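Local atomic coordinates of CrtC domain-containing protein (Fusarium vanettenii 77-13-4, PDB entry 7A0Q), a protein that probably acts as a kievitone hydratase, a lyase that adds water to the plant isoflavonoid kievitone, and is built from two lipocalin-like domains. Residues 250-255 against 260-265; 289-292 against 296-299. One frame throughout, in Å; residues are numbered along the deposited sequence. Where two conformers were deposited one is given.

Contact 1. Residues 250-255 against 260-265; sequences ATIRGA and LVLPLE
Ile252 CG1 and Leu262 CG each stand anti to their own carbonyl carbon, with chi1 at -56° and -50°, and both side chains continue in an extended chi2; since the two residues already lie on one face of the sheet, these torsions carry CD1 of each toward the other. Ile252 CD1 comes within 4.0 Å of Leu262 CD1, the two side chains crossing at about a right angle. Lower down, where the backbones pair directly, Ile252 CB sits 4.1 Å from Leu260 CB. Leu264 reaches the same side by a different rotation: its CG lies between the backbone N and the carbonyl carbon (chi1 64°), and its CD2 touches Ala250, 4.2 Å from that residue's CB. Ile291 of the next strand and Phe294 pack against this apolar face.

The pairing is that of an antiparallel beta hairpin, here the third and fourth strands of an eight-stranded, lipocalin-like barrel. Ala250 with Leu262 and Ile252 with Leu260 are hydrogen-bonded pairs, each joined by two backbone bonds; the one from Ala250 N to Leu262 O measures 2.8 Å, and the pair at Ile252 is equally short. Between them Thr251 faces Val261 as a non-hydrogen-bonded pair, and there the gap is bridged by two CA-H...O contacts. In one, Thr251 CA lies 3.2 Å from Leu260 O. In the other, Val261 CA lies 3.4 Å from Ala250 O. Thr251 and Val261 occupy the opposite face of the sheet. Thr251 keeps its methyl, CG2, 4.0 Å from Leu260 O, while its hydroxyl is hydrogen-bonded to the backbone N of Gly161 of strand 158-168, whose Val158 and Asn160 also touch the threonine.

Contact 2. Residues 289-292 against 296-299; sequences LKIS and DFKL
Ile291 and Phe297 meet at the end of the isoleucine: CD1 lies 3.6 Å from Phe297 CE2 and approaches the ring obliquely. With Ile291 CG1 anti to the carbonyl carbon (chi1 -56°) and chi2 extended, that methyl ends nearer the neighbouring strand than the direction of the CB bond alone would suggest. On the same apolar side, Leu289 and Leu299 cross at about a right angle, with Leu289 CG 3.7 Å from Leu299 CD1, a branch that also touches Leu289 CD1.

Beneath these side chains, the backbones of Leu289 and Phe297 form an antiparallel hydrogen-bonded pair. Phe297 N donates to Leu289 O at 2.8 Å, and Leu289 N returns a bond to Phe297 O at 3.0 Å. Leu289 O also receives a CA-H...O contact from Asp296 CA at 3.2 Å, so two donors of different strength share one carbonyl.

Farther out, Val328 touches Phe297, and Phe222 reaches both leucines from across the barrel of this lipocalin-like domain. Ile322 and Phe324 support Leu299 from the strand that follows in the sheet.

The opposite face is polar. In the conformer given, Lys290 NZ stands 4.4 Å from Asp296 OD2, beyond a salt bridge; any attraction is doubtful, because the aspartate has a second conformer. The hairpin is probably held mainly by its backbone bonds and the apolar packing of its buried face.

Followed from the N terminus, the chain runs along 250-255, turns, and comes back along 260-265, where contact 1 closes a short hairpin loop. It then continues along strand 259-275 and returns on strand 282-291, leading to 289-292; a short connection of three residues brings 296-299 alongside, closing contact 2. The loops are in series, neither nesting nor crossing, and their centres lie about 11 Å apart. Strands 259-275 and 282-291, neighbours in the barrel, join them: Pro263 O to Ser292 N, at 2.8 Å, and Glu265 N to Lys290 O are probable hydrogen bonds. Together the contacts tie four consecutive barrel strands, 245-253 through 295-308.

Contact 1. Residues 250-255 against 260-265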
loop_
_atom_site.group_PDB
_atom_site.type_symbol
_atom_site.label_atom_id
_atom_site.label_comp_id
_atom_site.label_asym_id
_atom_site.label_seq_id
_atom_site.Cartn_x
_atom_site.Cartn_y
_atom_site.Cartn_z
ATOM N N ALA A 250 5.390 11.300 -8.494
ATOM C CA ALA A 250 4.226 10.435 -8.587
ATOM C C ALA A 250 4.297 9.642 -9.879
ATOM O O ALA A 250 4.674 10.180 -10.928
ATOM C CB ALA A 250 2.922 11.257 -8.544
ATOM N N THR A 251 3.932 8.357 -9.790
ATOM C CA THR A 251 3.544 7.571 -10.953
ATOM C C THR A 251 2.025 7.509 -10.957
ATOM O O THR A 251 1.412 7.105 -9.967
ATOM C CB THR A 251 4.129 6.158 -10.924
ATOM O OG1 THR A 251 5.558 6.213 -10.764
ATOM C CG2 THR A 251 3.788 5.435 -12.229
ATOM N N ILE A 252 1.423 7.956 -12.043
ATOM C CA ILE A 252 -0.026 7.994 -12.148
ATOM C C ILE A 252 -0.433 7.106 -13.306
ATOM O O ILE A 252 -0.024 7.342 -14.447
ATOM C CB ILE A 252 -0.546 9.423 -12.353
ATOM C CG1 ILE A 252 -0.049 10.329 -11.219
ATOM C CG2 ILE A 252 -2.082 9.387 -12.481
ATOM C CD1 ILE A 252 -0.527 11.775 -11.321
ATOM N N ARG A 253 -1.229 6.078 -13.014
ATOM C CA ARG A 253 -1.831 5.270 -14.058
ATOM C C ARG A 253 -3.191 5.865 -14.381
ATOM O O ARG A 253 -4.007 6.065 -13.481
ATOM C CB ARG A 253 -1.975 3.816 -13.610
ATOM C CG ARG A 253 -2.486 2.891 -14.709
ATOM C CD ARG A 253 -3.542 1.921 -14.147
ATOM N NE ARG A 253 -4.835 2.575 -13.944
ATOM C CZ ARG A 253 -5.903 1.981 -13.405
ATOM N NH1 ARG A 253 -5.846 0.715 -12.986
ATOM N NH2 ARG A 253 -7.039 2.655 -13.276
ATOM N N GLY A 254 -3.412 6.173 -15.649
ATOM C CA GLY A 254 -4.697 6.653 -16.109
ATOM C C GLY A 254 -5.479 5.576 -16.831
ATOM O O GLY A 254 -5.405 4.385 -16.498
ATOM N N ALA A 255 -6.255 6.005 -17.821
ATOM C CA ALA A 255 -6.973 5.092 -18.691
ATOM C C ALA A 255 -6.047 4.545 -19.771
ATOM O O ALA A 255 -5.027 5.147 -20.112
ATOM C CB ALA A 255 -8.168 5.803 -19.335
ATOM N N LEU A 260 1.837 8.464 -16.177
ATOM C CA LEU A 260 2.498 9.753 -15.980
ATOM C C LEU A 260 3.552 9.618 -14.889
ATOM O O LEU A 260 3.286 9.051 -13.828
ATOM C CB LEU A 260 1.486 10.842 -15.596
ATOM C CG LEU A 260 0.135 10.741 -16.314
ATOM C CD1 LEU A 260 -0.827 11.822 -15.817
ATOM C CD2 LEU A 260 0.331 10.831 -17.820
ATOM N N VAL A 261 4.747 10.134 -15.149
ATOM C CA VAL A 261 5.828 10.145 -14.169
ATOM C C VAL A 261 6.176 11.614 -13.928
ATOM O O VAL A 261 6.811 12.266 -14.768
ATOM C CB VAL A 261 7.032 9.332 -14.653
ATOM C CG1 VAL A 261 8.100 9.273 -13.561
ATOM C CG2 VAL A 261 6.555 7.916 -15.065
ATOM N N LEU A 262 5.735 12.151 -12.786
ATOM C CA LEU A 262 5.677 13.600 -12.601
ATOM C C LEU A 262 6.340 14.009 -11.295
ATOM O O LEU A 262 6.111 13.383 -10.257
ATOM C CB LEU A 262 4.219 14.097 -12.595
ATOM C CG LEU A 262 3.333 13.613 -13.751
ATOM C CD1 LEU A 262 1.892 14.069 -13.548
ATOM C CD2 LEU A 262 3.873 14.123 -15.080
ATOM N N PRO A 263 7.162 15.057 -11.311
ATOM C CA PRO A 263 7.668 15.613 -10.051
ATOM C C PRO A 263 6.533 16.184 -9.215
ATOM O O PRO A 263 5.491 16.587 -9.735
ATOM C CB PRO A 263 8.624 16.728 -10.505
ATOM C CG PRO A 263 8.897 16.475 -11.951
ATOM C CD PRO A 263 7.658 15.792 -12.484
ATOM N N LEU A 264 6.758 16.254 -7.903
ATOM C CA LEU A 264 5.781 16.871 -7.010
ATOM C C LEU A 264 6.487 17.669 -5.917
ATOM O O LEU A 264 7.669 17.472 -5.632
ATOM C CB LEU A 264 4.826 15.833 -6.381
ATOM C CG LEU A 264 5.404 14.771 -5.441
ATOM C CD1 LEU A 264 5.618 15.272 -4.015
ATOM C CD2 LEU A 264 4.507 13.533 -5.430
ATOM N N GLU A 265 5.735 18.582 -5.315
ATOM C CA GLU A 265 6.158 19.301 -4.118
ATOM C C GLU A 265 5.370 18.762 -2.932
ATOM O O GLU A 265 4.145 18.632 -3.010
ATOM C CB GLU A 265 5.937 20.809 -4.274
ATOM C CG GLU A 265 6.720 21.418 -5.416
ATOM C CD GLU A 265 6.431 22.896 -5.598
ATOM O OE1 GLU A 265 5.753 23.482 -4.727
ATOM O OE2 GLU A 265 6.887 23.464 -6.612
#

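Contact 2. Residues 289-292 against 296-299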
loop_
_atom_site.group_PDB
_atom_site.type_symbol
_atom_site.label_atom_id
_atom_site.label_comp_id
_atom_site.label_asym_id
_atom_site.label_seq_id
_atom_site.Cartn_x
_atom_site.Cartn_y
_atom_site.Cartn_z
ATOM N N LEU A 289 0.127 18.161 -1.556
ATOM C CA LEU A 289 0.914 17.712 -2.697
ATOM C C LEU A 289 0.574 18.583 -3.891
ATOM O O LEU A 289 -0.603 18.807 -4.183
ATOM C CB LEU A 289 0.634 16.251 -3.052
ATOM C CG LEU A 289 0.942 15.188 -1.999
ATOM C CD1 LEU A 289 0.315 13.851 -2.399
ATOM C CD2 LEU A 289 2.437 15.030 -1.796
ATOM N N LYS A 290 1.598 19.053 -4.585
ATOM C CA LYS A 290 1.440 19.760 -5.851
ATOM C C LYS A 290 2.127 18.884 -6.891
ATOM O O LYS A 290 3.356 18.811 -6.907
ATOM C CB LYS A 290 2.080 21.143 -5.765
ATOM C CG LYS A 290 2.126 21.933 -7.043
ATOM C CD LYS A 290 2.233 23.422 -6.739
ATOM C CE LYS A 290 1.831 24.251 -7.940
ATOM N NZ LYS A 290 0.622 23.679 -8.589
ATOM N N ILE A 291 1.357 18.189 -7.727
ATOM C CA ILE A 291 1.926 17.288 -8.731
ATOM C C ILE A 291 2.049 18.047 -10.051
ATOM O O ILE A 291 1.041 18.483 -10.622
ATOM C CB ILE A 291 1.087 16.008 -8.884
ATOM C CG1 ILE A 291 0.951 15.317 -7.520
ATOM C CG2 ILE A 291 1.755 15.068 -9.903
ATOM C CD1 ILE A 291 0.052 14.058 -7.522
ATOM N N SER A 292 3.287 18.185 -10.536
ATOM C CA SER A 292 3.602 19.108 -11.625
ATOM C C SER A 292 2.790 18.791 -12.868
ATOM O O SER A 292 2.844 17.672 -13.393
ATOM C CB SER A 292 5.094 19.049 -11.952
ATOM O OG SER A 292 5.461 20.047 -12.903
ATOM N N ASP A 296 -3.270 19.756 -7.597
ATOM C CA ASP A 296 -2.820 19.929 -6.226
ATOM C C ASP A 296 -3.867 19.353 -5.287
ATOM O O ASP A 296 -5.056 19.306 -5.606
ATOM C CB ASP A 296 -2.507 21.403 -5.875
ATOM C CG ASP A 296 -3.615 22.361 -6.258
ATOM O OD1 ASP A 296 -4.796 21.960 -6.275
ATOM O OD2 ASP A 296 -3.304 23.536 -6.537
ATOM N N PHE A 297 -3.400 18.887 -4.136
ATOM C CA PHE A 297 -4.218 18.091 -3.234
ATOM C C PHE A 297 -3.954 18.474 -1.790
ATOM O O PHE A 297 -2.816 18.767 -1.412
ATOM C CB PHE A 297 -3.952 16.591 -3.436
ATOM C CG PHE A 297 -4.059 16.154 -4.867
ATOM C CD1 PHE A 297 -5.266 15.713 -5.378
ATOM C CD2 PHE A 297 -2.959 16.232 -5.715
ATOM C CE1 PHE A 297 -5.375 15.329 -6.710
ATOM C CE2 PHE A 297 -3.058 15.858 -7.044
ATOM C CZ PHE A 297 -4.259 15.402 -7.542
ATOM N N LYS A 298 -5.023 18.455 -0.990
ATOM C CA LYS A 298 -4.972 18.671 0.450
ATOM C C LYS A 298 -5.451 17.379 1.096
ATOM O O LYS A 298 -6.614 17.003 0.931
ATOM C CB LYS A 298 -5.857 19.854 0.851
ATOM C CG LYS A 298 -5.998 20.064 2.344
ATOM C CD LYS A 298 -4.675 20.432 3.004
ATOM C CE LYS A 298 -4.377 19.532 4.198
ATOM N NZ LYS A 298 -5.568 19.333 5.087
ATOM N N LEU A 299 -4.564 16.695 1.816
ATOM C CA LEU A 299 -4.824 15.344 2.298
ATOM C C LEU A 299 -4.833 15.312 3.822
ATOM O O LEU A 299 -4.058 16.017 4.475
ATOM C CB LEU A 299 -3.774 14.365 1.745
ATOM C CG LEU A 299 -3.437 14.524 0.255
ATOM C CD1 LEU A 299 -2.165 15.362 0.008
ATOM C CD2 LEU A 299 -3.340 13.149 -0.430
#